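Local coordinates for conserved protein (Methanothermobacter thermautotrophicus, PDB 1T57), which is of unknown function but binds flavin mononucleotide and magnesium and contains an alpha/beta domain related to the C-terminal domain of pyruvate kinase, at residues Val148-Ala153 with Leu195-Val200; Thr64-Ser69 with Asp99-Arg104; Cys26-Pro31 with Thr36-Glu41. One frame throughout, in Å; residues are numbered along the deposited sequence.

Contact 1: Val148-Ala153 with Leu195-Val200; sequences VCVEIA and LRIHEV. With FMN (flavin mononucleotide), chain E.
Leu195, just before strand 196-204, meets Val150 and Ala153 where helix 144-158 packs on the mixed sheet of an alpha/beta fold. A single methyl of Leu195 does most of the work. Leu195 CD1 lies 4.0 Å from Val150 CB and 4.3 Å from Ala153 CB, so it bridges two residues on the sheet-facing side of the helix, and the carbonyl oxygen of Val150 is close by as well. Leu195 can do this because its CG stands anti to the backbone N (chi1 -168°), which sends the branch across to the helix. Two residues on, Ile197 contributes the tip of its chain: CB is not aimed at the helix, but CD1 comes within 4.3 Å of Val150 CG1. Val150 is thus approached at CB by one branched side chain and at a methyl by another. The contact is wholly apolar and buried, without a hydrogen bond from one segment to the other.

Further along the strand, a classic beta bulge sets His198 and Glu199 together opposite Val183. The strand also takes part in the subunit interface: Ile197 packs on Val142 of the second subunit, and Glu199 pairs with Lys23 and Arg46 of its own chain and with Arg205 of that neighbour.

The helix's other side serves the flavin. Glu151 points away from the strand, extended beyond CG, with OE1 accepting Leu115 N and OE2 in a salt bridge with Lys147 NZ; OE2 also approaches FMN C6 at 3.6 Å. Val148 sets CG1 over a face of the isoalloxazine, 3.7 Å from FMN C4A and 3.6 Å from the ribityl hydroxyl O2'.

Contact 2: Thr64-Ser69 with Asp99-Arg104; sequences TALRLS and DALLER. With FMN (flavin mononucleotide), chain E.
Segments 64-69 and 99-104, both helical, run side by side and almost parallel, the axes of these segments approaching to 10.3 Å at 22°, with Leu66 and Leu101 the closest pair of CA atoms. Between them the two leucines cross at about a right angle. Leu66 CD2 and Leu101 CD1 sit only 3.2 Å apart, tighter than normal van der Waals contact, while the other methyl of Leu101, CD2, rests 3.7 Å from Ala65 CB. Leu101 therefore forks over the first helix, one methyl on each of two successive residues.

This is the layered packing of consecutive beta-alpha-beta units: the helices follow neighbouring parallel strands 54-58 and 75-79, and both Ala65 and Leu101 also touch Ser78 on the second of these.

Toward solvent, Arg104 reaches back with a chain bent at chi2 and chi3 and presents the edge of its guanidinium to Leu66 CD2, which lies near its plane, 4.0 Å from Arg104 NE. Arg67 brings a guanidinium face over Leu66 CB instead, so the leucine is flanked by two arginines that use different aspects of their flat groups. Their like charges are probably moderated by Glu70, which forms long, weak ion pairs with both.

At the beginning of its helix Thr64 serves the ligand. With OG1 anti to the carbonyl carbon (chi1 -35°), the hydroxyl lies 2.9 Å from FMN O2P and makes a weak hydrogen bond of 3.5 Å to FMN O4'. The helix N-terminus beside the phosphate would be expected to favour its negative charge.

Contact 3: Cys26-Pro31 with Thr36-Glu41; sequences CYFEEP and TERVLE
Arg38, whose aliphatic chain lies against the Phe28 ring, directs NH1 to Glu41 OE1 at 3.1 Å in a salt bridge one turn along helix 36-50. The bond is bent, with an N-H...O angle of 136°, yet the carboxylate oxygen lies close to the guanidinium plane and receives the proton on its anti lone pair. CG of Arg38 stands anti to the backbone N, and the bend at chi2 turns the outer chain toward Glu41.

Phe28 pushes the far end of its ring between Arg38 and Val39. Arg38 CB comes to the ring's edge, 3.9 Å from Phe28 CE2, and CG sits beside it in the ring plane. Phe28 meets the CB and CG methylenes, while the guanidinium, its plane 81° from that of the ring, lies well beyond it. Val39 CG1 approaches obliquely, 3.5 Å from Phe28 CZ and 3.7 Å from Phe28 CE1. Phe28 reaches this far because CG stands anti to its carbonyl carbon (chi1 -58°), carrying the ring off the strand toward the helix.

Thr36 OG1 is held by hydrogen bonds with Lys33 O and Ala178 N, which tie the first turn of the helix to two loops. Cys26 and Phe28 are joined by backbone bonds to strand 196-204 and the residue after it, Arg205, and Cys26 also pairs antiparallel with a strand of the second subunit, carrying the sheet over the interface. Strand 22-28, the loop 29-35 and helix 36-50 leading on to strand 54-58 form a beta-alpha-beta crossover whose two strands are parallel but separated in the sheet by three others.

The flavin joins contacts 1 and 2, whose centres lie about 22 Å apart on opposite sides of the chain's centre: Val148-Ala153 borders the isoalloxazine, whereas Thr64-Ser69 meets the phosphate end. Contact 3 does not line the pocket, Val39 remaining about 9 Å from FMN, but it touches contact 2 directly. Leu40 CD2 packs 3.3 Å from Leu68 CB, and Thr36 lies against Thr64, so helices 36-50, 63-69 and 95-104 form a continuous row. Contacts 1 and 3, with centres about 17 Å apart, share the sheet through neighbouring strands 196-204 and 22-28, and both reach the second subunit. A magnesium ion lies about 5 Å from the Ile197 side chain.

Contact 1: Val148-Ala153 with Leu195-Val200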
# COMPACT_ATOMS: atom_id res chain seq x y z
N VAL A 148 -19.07 5.67 -11.97
CA VAL A 148 -20.02 4.58 -11.72
C VAL A 148 -20.16 3.73 -12.94
O VAL A 148 -20.36 2.52 -12.84
CB VAL A 148 -21.44 5.06 -11.21
CG1 VAL A 148 -21.36 6.43 -10.63
CG2 VAL A 148 -22.47 4.94 -12.28
N CYS A 149 -19.99 4.36 -14.09
CA CYS A 149 -20.07 3.68 -15.36
C CYS A 149 -19.13 2.50 -15.47
O CYS A 149 -19.60 1.43 -15.84
CB CYS A 149 -19.83 4.66 -16.52
SG CYS A 149 -21.36 5.41 -17.16
N VAL A 150 -17.83 2.65 -15.16
CA VAL A 150 -16.98 1.47 -15.26
C VAL A 150 -17.29 0.55 -14.08
O VAL A 150 -17.36 -0.67 -14.23
CB VAL A 150 -15.41 1.80 -15.30
CG1 VAL A 150 -15.19 3.24 -15.52
CG2 VAL A 150 -14.72 1.33 -14.06
N GLU A 151 -17.51 1.15 -12.92
CA GLU A 151 -17.81 0.38 -11.72
C GLU A 151 -18.97 -0.59 -11.89
O GLU A 151 -18.87 -1.78 -11.58
CB GLU A 151 -18.10 1.31 -10.55
CG GLU A 151 -18.27 0.54 -9.24
CD GLU A 151 -18.38 1.43 -8.00
OE1 GLU A 151 -17.75 1.08 -6.98
OE2 GLU A 151 -19.09 2.46 -8.03
N ILE A 152 -20.10 -0.09 -12.37
CA ILE A 152 -21.23 -0.99 -12.55
C ILE A 152 -20.91 -1.94 -13.71
O ILE A 152 -21.43 -3.06 -13.77
CB ILE A 152 -22.58 -0.19 -12.78
CG1 ILE A 152 -22.45 0.86 -13.88
CG2 ILE A 152 -22.98 0.58 -11.53
CD1 ILE A 152 -23.78 1.42 -14.36
N ALA A 153 -20.03 -1.54 -14.62
CA ALA A 153 -19.71 -2.43 -15.74
C ALA A 153 -19.02 -3.67 -15.19
O ALA A 153 -19.36 -4.78 -15.56
CB ALA A 153 -18.81 -1.70 -16.81
N LEU A 195 -10.61 -3.39 -19.27
CA LEU A 195 -11.85 -2.66 -19.53
C LEU A 195 -11.54 -1.55 -20.51
O LEU A 195 -10.58 -0.82 -20.34
CB LEU A 195 -12.40 -2.09 -18.24
CG LEU A 195 -13.83 -1.58 -18.40
CD1 LEU A 195 -14.56 -1.74 -17.06
CD2 LEU A 195 -13.81 -0.13 -18.90
N ARG A 196 -12.35 -1.43 -21.55
CA ARG A 196 -12.07 -0.42 -22.57
C ARG A 196 -13.18 0.59 -22.69
O ARG A 196 -14.36 0.23 -22.80
CB ARG A 196 -11.81 -1.08 -23.95
CG ARG A 196 -10.65 -2.09 -24.02
CD ARG A 196 -9.31 -1.42 -23.57
NE ARG A 196 -9.01 -0.19 -24.31
CZ ARG A 196 -8.09 0.72 -23.93
NH1 ARG A 196 -7.37 0.53 -22.83
NH2 ARG A 196 -7.89 1.82 -24.64
N ILE A 197 -12.80 1.87 -22.67
CA ILE A 197 -13.76 2.93 -22.81
C ILE A 197 -13.67 3.41 -24.26
O ILE A 197 -12.65 3.93 -24.70
CB ILE A 197 -13.47 4.06 -21.80
CG1 ILE A 197 -13.73 3.52 -20.39
CG2 ILE A 197 -14.36 5.28 -22.10
CD1 ILE A 197 -13.59 4.54 -19.29
N HIS A 198 -14.77 3.23 -24.98
CA HIS A 198 -14.85 3.59 -26.39
C HIS A 198 -15.40 4.99 -26.76
O HIS A 198 -14.71 5.79 -27.41
CB HIS A 198 -15.63 2.49 -27.12
CG HIS A 198 -15.04 1.12 -26.94
ND1 HIS A 198 -15.82 0.00 -26.72
CD2 HIS A 198 -13.76 0.68 -27.02
CE1 HIS A 198 -15.05 -1.07 -26.66
NE2 HIS A 198 -13.80 -0.69 -26.84
N GLU A 199 -16.63 5.30 -26.35
CA GLU A 199 -17.24 6.60 -26.64
C GLU A 199 -17.94 7.22 -25.44
O GLU A 199 -18.51 6.52 -24.60
CB GLU A 199 -18.28 6.46 -27.76
CG GLU A 199 -17.72 6.15 -29.12
CD GLU A 199 -18.79 5.68 -30.08
OE1 GLU A 199 -19.91 6.23 -30.06
OE2 GLU A 199 -18.51 4.76 -30.88
N VAL A 200 -17.91 8.55 -25.35
CA VAL A 200 -18.59 9.23 -24.26
C VAL A 200 -19.84 9.87 -24.88
O VAL A 200 -19.76 10.89 -25.56
CB VAL A 200 -17.71 10.32 -23.62
CG1 VAL A 200 -18.45 10.97 -22.43
CG2 VAL A 200 -16.39 9.72 -23.18
N1 FMN E . -23.64 8.44 -7.54
C2 FMN E . -22.59 9.32 -7.33
O2 FMN E . -22.74 10.52 -7.53
N3 FMN E . -21.31 8.92 -7.07
C4 FMN E . -21.06 7.60 -6.79
O4 FMN E . -19.88 7.23 -6.66
C4A FMN E . -22.09 6.68 -7.01
N5 FMN E . -21.86 5.34 -6.80
C5A FMN E . -22.78 4.44 -7.29
C6 FMN E . -22.53 3.10 -7.08
C7 FMN E . -23.45 2.15 -7.42
C7M FMN E . -23.11 0.73 -7.09
C8 FMN E . -24.78 2.54 -7.52
C8M FMN E . -25.87 1.51 -7.78
C9 FMN E . -25.07 3.89 -7.70
C9A FMN E . -24.06 4.86 -7.69
N10 FMN E . -24.38 6.22 -7.63
C10 FMN E . -23.35 7.11 -7.46
C1' FMN E . -25.74 6.75 -8.00
C2' FMN E . -25.92 6.67 -9.50
O2' FMN E . -24.79 7.31 -10.11
C3' FMN E . -27.17 7.39 -9.94
O3' FMN E . -27.16 8.71 -9.50
C4' FMN E . -28.54 6.71 -9.84
O4' FMN E . -29.38 7.57 -10.58
C5' FMN E . -29.39 6.62 -8.59
O5' FMN E . -30.61 6.15 -9.10
P FMN E . -32.09 6.74 -8.88
O1P FMN E . -33.04 5.67 -9.33
O2P FMN E . -32.35 8.03 -9.68
O3P FMN E . -32.24 6.99 -7.37

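Contact 2: Thr64-Ser69 with Asp99-Arg104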
# COMPACT_ATOMS: atom_id res chain seq x y z
N THR A 64 -34.66 5.60 -12.57
CA THR A 64 -33.86 5.69 -13.80
C THR A 64 -33.91 4.43 -14.64
O THR A 64 -34.00 4.49 -15.86
CB THR A 64 -32.39 5.94 -13.50
OG1 THR A 64 -32.28 6.79 -12.34
CG2 THR A 64 -31.74 6.61 -14.69
N ALA A 65 -33.85 3.27 -13.99
CA ALA A 65 -33.94 2.00 -14.68
C ALA A 65 -35.27 1.95 -15.43
O ALA A 65 -35.31 1.64 -16.63
CB ALA A 65 -33.85 0.86 -13.68
N LEU A 66 -36.36 2.28 -14.71
CA LEU A 66 -37.71 2.28 -15.29
C LEU A 66 -37.78 3.06 -16.58
O LEU A 66 -38.14 2.52 -17.62
CB LEU A 66 -38.72 2.86 -14.31
CG LEU A 66 -39.12 1.98 -13.13
CD1 LEU A 66 -40.02 2.78 -12.19
CD2 LEU A 66 -39.82 0.73 -13.65
N ARG A 67 -37.41 4.34 -16.52
CA ARG A 67 -37.42 5.18 -17.70
C ARG A 67 -36.69 4.54 -18.87
O ARG A 67 -37.27 4.30 -19.93
CB ARG A 67 -36.80 6.54 -17.36
CG ARG A 67 -37.49 7.24 -16.23
CD ARG A 67 -39.01 7.15 -16.43
NE ARG A 67 -39.70 7.04 -15.15
CZ ARG A 67 -40.62 6.11 -14.88
NH1 ARG A 67 -40.95 5.22 -15.81
NH2 ARG A 67 -41.18 6.07 -13.68
N LEU A 68 -35.41 4.24 -18.65
CA LEU A 68 -34.59 3.65 -19.69
C LEU A 68 -35.24 2.47 -20.40
O LEU A 68 -35.19 2.38 -21.63
CB LEU A 68 -33.25 3.20 -19.11
CG LEU A 68 -32.39 2.50 -20.16
CD1 LEU A 68 -31.89 3.51 -21.14
CD2 LEU A 68 -31.24 1.79 -19.49
N SER A 69 -35.82 1.55 -19.64
CA SER A 69 -36.46 0.37 -20.21
C SER A 69 -37.52 0.67 -21.28
O SER A 69 -37.77 -0.16 -22.16
CB SER A 69 -37.10 -0.47 -19.09
OG SER A 69 -38.06 0.29 -18.36
N ASP A 99 -39.75 -5.49 -7.96
CA ASP A 99 -40.82 -6.24 -8.58
C ASP A 99 -41.21 -5.56 -9.89
O ASP A 99 -41.17 -6.20 -10.94
CB ASP A 99 -42.02 -6.33 -7.63
CG ASP A 99 -41.79 -7.30 -6.48
OD1 ASP A 99 -40.79 -7.16 -5.75
OD2 ASP A 99 -42.62 -8.22 -6.29
N ALA A 100 -41.56 -4.27 -9.84
CA ALA A 100 -41.95 -3.54 -11.05
C ALA A 100 -40.98 -3.75 -12.20
O ALA A 100 -41.40 -4.09 -13.31
CB ALA A 100 -42.09 -2.03 -10.75
N LEU A 101 -39.69 -3.57 -11.93
CA LEU A 101 -38.62 -3.73 -12.93
C LEU A 101 -38.54 -5.15 -13.49
O LEU A 101 -38.54 -5.34 -14.71
CB LEU A 101 -37.27 -3.36 -12.32
CG LEU A 101 -36.76 -1.92 -12.43
CD1 LEU A 101 -37.75 -0.93 -11.86
CD2 LEU A 101 -35.46 -1.83 -11.66
N LEU A 102 -38.44 -6.13 -12.59
CA LEU A 102 -38.36 -7.53 -12.99
C LEU A 102 -39.56 -7.94 -13.81
O LEU A 102 -39.47 -8.86 -14.62
CB LEU A 102 -38.28 -8.44 -11.77
CG LEU A 102 -36.89 -8.53 -11.15
CD1 LEU A 102 -36.91 -9.43 -9.91
CD2 LEU A 102 -35.94 -9.09 -12.19
N GLU A 103 -40.68 -7.26 -13.58
CA GLU A 103 -41.93 -7.50 -14.28
C GLU A 103 -41.73 -7.06 -15.74
O GLU A 103 -42.30 -7.65 -16.66
CB GLU A 103 -43.04 -6.67 -13.62
CG GLU A 103 -44.39 -7.36 -13.55
CD GLU A 103 -45.30 -6.99 -14.69
OE1 GLU A 103 -45.50 -5.77 -14.90
OE2 GLU A 103 -45.82 -7.90 -15.37
N ARG A 104 -40.91 -6.03 -15.92
CA ARG A 104 -40.60 -5.49 -17.24
C ARG A 104 -39.48 -6.28 -17.93
O ARG A 104 -39.21 -6.09 -19.12
CB ARG A 104 -40.17 -4.02 -17.11
CG ARG A 104 -40.94 -3.20 -16.08
CD ARG A 104 -42.17 -2.51 -16.66
NE ARG A 104 -42.30 -1.16 -16.09
CZ ARG A 104 -43.38 -0.39 -16.18
NH1 ARG A 104 -44.46 -0.82 -16.82
NH2 ARG A 104 -43.37 0.83 -15.65
N1 FMN E . -23.64 8.44 -7.54
C2 FMN E . -22.59 9.32 -7.33
O2 FMN E . -22.74 10.52 -7.53
N3 FMN E . -21.31 8.92 -7.07
C4 FMN E . -21.06 7.60 -6.79
O4 FMN E . -19.88 7.23 -6.66
C4A FMN E . -22.09 6.68 -7.01
N5 FMN E . -21.86 5.34 -6.80
C5A FMN E . -22.78 4.44 -7.29
C6 FMN E . -22.53 3.10 -7.08
C7 FMN E . -23.45 2.15 -7.42
C7M FMN E . -23.11 0.73 -7.09
C8 FMN E . -24.78 2.54 -7.52
C8M FMN E . -25.87 1.51 -7.78
C9 FMN E . -25.07 3.89 -7.70
C9A FMN E . -24.06 4.86 -7.69
N10 FMN E . -24.38 6.22 -7.63
C10 FMN E . -23.35 7.11 -7.46
C1' FMN E . -25.74 6.75 -8.00
C2' FMN E . -25.92 6.67 -9.50
O2' FMN E . -24.79 7.31 -10.11
C3' FMN E . -27.17 7.39 -9.94
O3' FMN E . -27.16 8.71 -9.50
C4' FMN E . -28.54 6.71 -9.84
O4' FMN E . -29.38 7.57 -10.58
C5' FMN E . -29.39 6.62 -8.59
O5' FMN E . -30.61 6.15 -9.10
P FMN E . -32.09 6.74 -8.88
O1P FMN E . -33.04 5.67 -9.33
O2P FMN E . -32.35 8.03 -9.68
O3P FMN E . -32.24 6.99 -7.37

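Contact 3: Cys26-Pro31 with Thr36-Glu41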
# COMPACT_ATOMS: atom_id res chain seq x y z
N CYS A 26 -22.65 15.28 -25.71
CA CYS A 26 -23.27 16.35 -24.94
C CYS A 26 -22.52 16.63 -23.64
O CYS A 26 -22.20 15.71 -22.89
CB CYS A 26 -24.72 15.98 -24.63
SG CYS A 26 -25.74 17.39 -24.26
N TYR A 27 -22.21 17.91 -23.41
CA TYR A 27 -21.54 18.35 -22.19
C TYR A 27 -22.56 19.10 -21.34
O TYR A 27 -22.95 20.20 -21.67
CB TYR A 27 -20.36 19.29 -22.50
CG TYR A 27 -19.23 18.63 -23.23
CD1 TYR A 27 -18.89 19.03 -24.51
CD2 TYR A 27 -18.54 17.56 -22.66
CE1 TYR A 27 -17.89 18.38 -25.22
CE2 TYR A 27 -17.56 16.89 -23.36
CZ TYR A 27 -17.24 17.31 -24.64
OH TYR A 27 -16.30 16.63 -25.37
N PHE A 28 -23.02 18.49 -20.25
CA PHE A 28 -23.98 19.17 -19.39
C PHE A 28 -23.28 20.24 -18.57
O PHE A 28 -22.24 20.00 -17.97
CB PHE A 28 -24.67 18.18 -18.46
CG PHE A 28 -25.38 17.08 -19.19
CD1 PHE A 28 -24.99 15.75 -19.02
CD2 PHE A 28 -26.45 17.37 -20.03
CE1 PHE A 28 -25.65 14.73 -19.68
CE2 PHE A 28 -27.12 16.35 -20.71
CZ PHE A 28 -26.72 15.03 -20.53
N GLU A 29 -23.85 21.43 -18.59
CA GLU A 29 -23.31 22.59 -17.89
C GLU A 29 -23.08 22.27 -16.43
O GLU A 29 -22.12 22.72 -15.82
CB GLU A 29 -24.28 23.75 -18.03
CG GLU A 29 -23.83 25.04 -17.38
CD GLU A 29 -24.99 25.99 -17.13
OE1 GLU A 29 -25.85 26.16 -18.03
OE2 GLU A 29 -25.04 26.57 -16.03
N GLU A 30 -24.00 21.49 -15.86
CA GLU A 30 -23.89 21.08 -14.47
C GLU A 30 -24.39 19.63 -14.34
O GLU A 30 -25.21 19.17 -15.14
CB GLU A 30 -24.74 22.02 -13.58
CG GLU A 30 -24.32 23.50 -13.65
CD GLU A 30 -23.04 23.81 -12.88
OE1 GLU A 30 -22.52 24.94 -12.99
OE2 GLU A 30 -22.55 22.91 -12.17
N PRO A 31 -23.89 18.89 -13.32
CA PRO A 31 -24.26 17.50 -13.05
C PRO A 31 -25.61 17.38 -12.32
O PRO A 31 -26.09 18.36 -11.79
CB PRO A 31 -23.09 16.99 -12.21
CG PRO A 31 -22.62 18.22 -11.45
CD PRO A 31 -22.88 19.39 -12.36
N THR A 36 -31.01 13.59 -16.79
CA THR A 36 -31.48 12.25 -17.11
C THR A 36 -32.17 12.06 -18.44
O THR A 36 -31.76 11.22 -19.25
CB THR A 36 -32.40 11.71 -16.02
OG1 THR A 36 -31.75 11.83 -14.75
CG2 THR A 36 -32.69 10.23 -16.26
N GLU A 37 -33.22 12.84 -18.68
CA GLU A 37 -33.99 12.70 -19.90
C GLU A 37 -33.13 12.79 -21.15
O GLU A 37 -33.29 11.98 -22.08
CB GLU A 37 -35.11 13.75 -19.94
CG GLU A 37 -36.42 13.21 -20.50
CD GLU A 37 -36.60 11.72 -20.23
OE1 GLU A 37 -36.39 10.92 -21.17
OE2 GLU A 37 -36.93 11.35 -19.08
N ARG A 38 -32.22 13.74 -21.17
CA ARG A 38 -31.36 13.90 -22.32
C ARG A 38 -30.41 12.70 -22.48
O ARG A 38 -30.23 12.20 -23.59
CB ARG A 38 -30.57 15.21 -22.21
CG ARG A 38 -29.85 15.61 -23.49
CD ARG A 38 -30.77 15.52 -24.69
NE ARG A 38 -30.07 15.75 -25.95
CZ ARG A 38 -30.50 15.33 -27.14
NH1 ARG A 38 -31.64 14.65 -27.24
NH2 ARG A 38 -29.79 15.60 -28.24
N VAL A 39 -29.83 12.21 -21.38
CA VAL A 39 -28.94 11.07 -21.53
C VAL A 39 -29.72 9.81 -21.92
O VAL A 39 -29.21 9.00 -22.68
CB VAL A 39 -28.05 10.79 -20.25
CG1 VAL A 39 -28.05 11.97 -19.37
CG2 VAL A 39 -28.49 9.51 -19.53
N LEU A 40 -30.93 9.64 -21.43
CA LEU A 40 -31.68 8.46 -21.84
C LEU A 40 -31.99 8.53 -23.33
O LEU A 40 -32.00 7.52 -24.03
CB LEU A 40 -32.98 8.35 -21.04
CG LEU A 40 -32.73 7.92 -19.60
CD1 LEU A 40 -33.87 8.36 -18.73
CD2 LEU A 40 -32.55 6.43 -19.55
N GLU A 41 -32.21 9.75 -23.84
CA GLU A 41 -32.50 9.91 -25.26
C GLU A 41 -31.25 9.66 -26.08
O GLU A 41 -31.27 8.94 -27.09
CB GLU A 41 -33.02 11.32 -25.57
CG GLU A 41 -34.16 11.77 -24.70
CD GLU A 41 -34.96 12.90 -25.33
OE1 GLU A 41 -34.33 13.79 -25.95
OE2 GLU A 41 -36.20 12.87 -25.21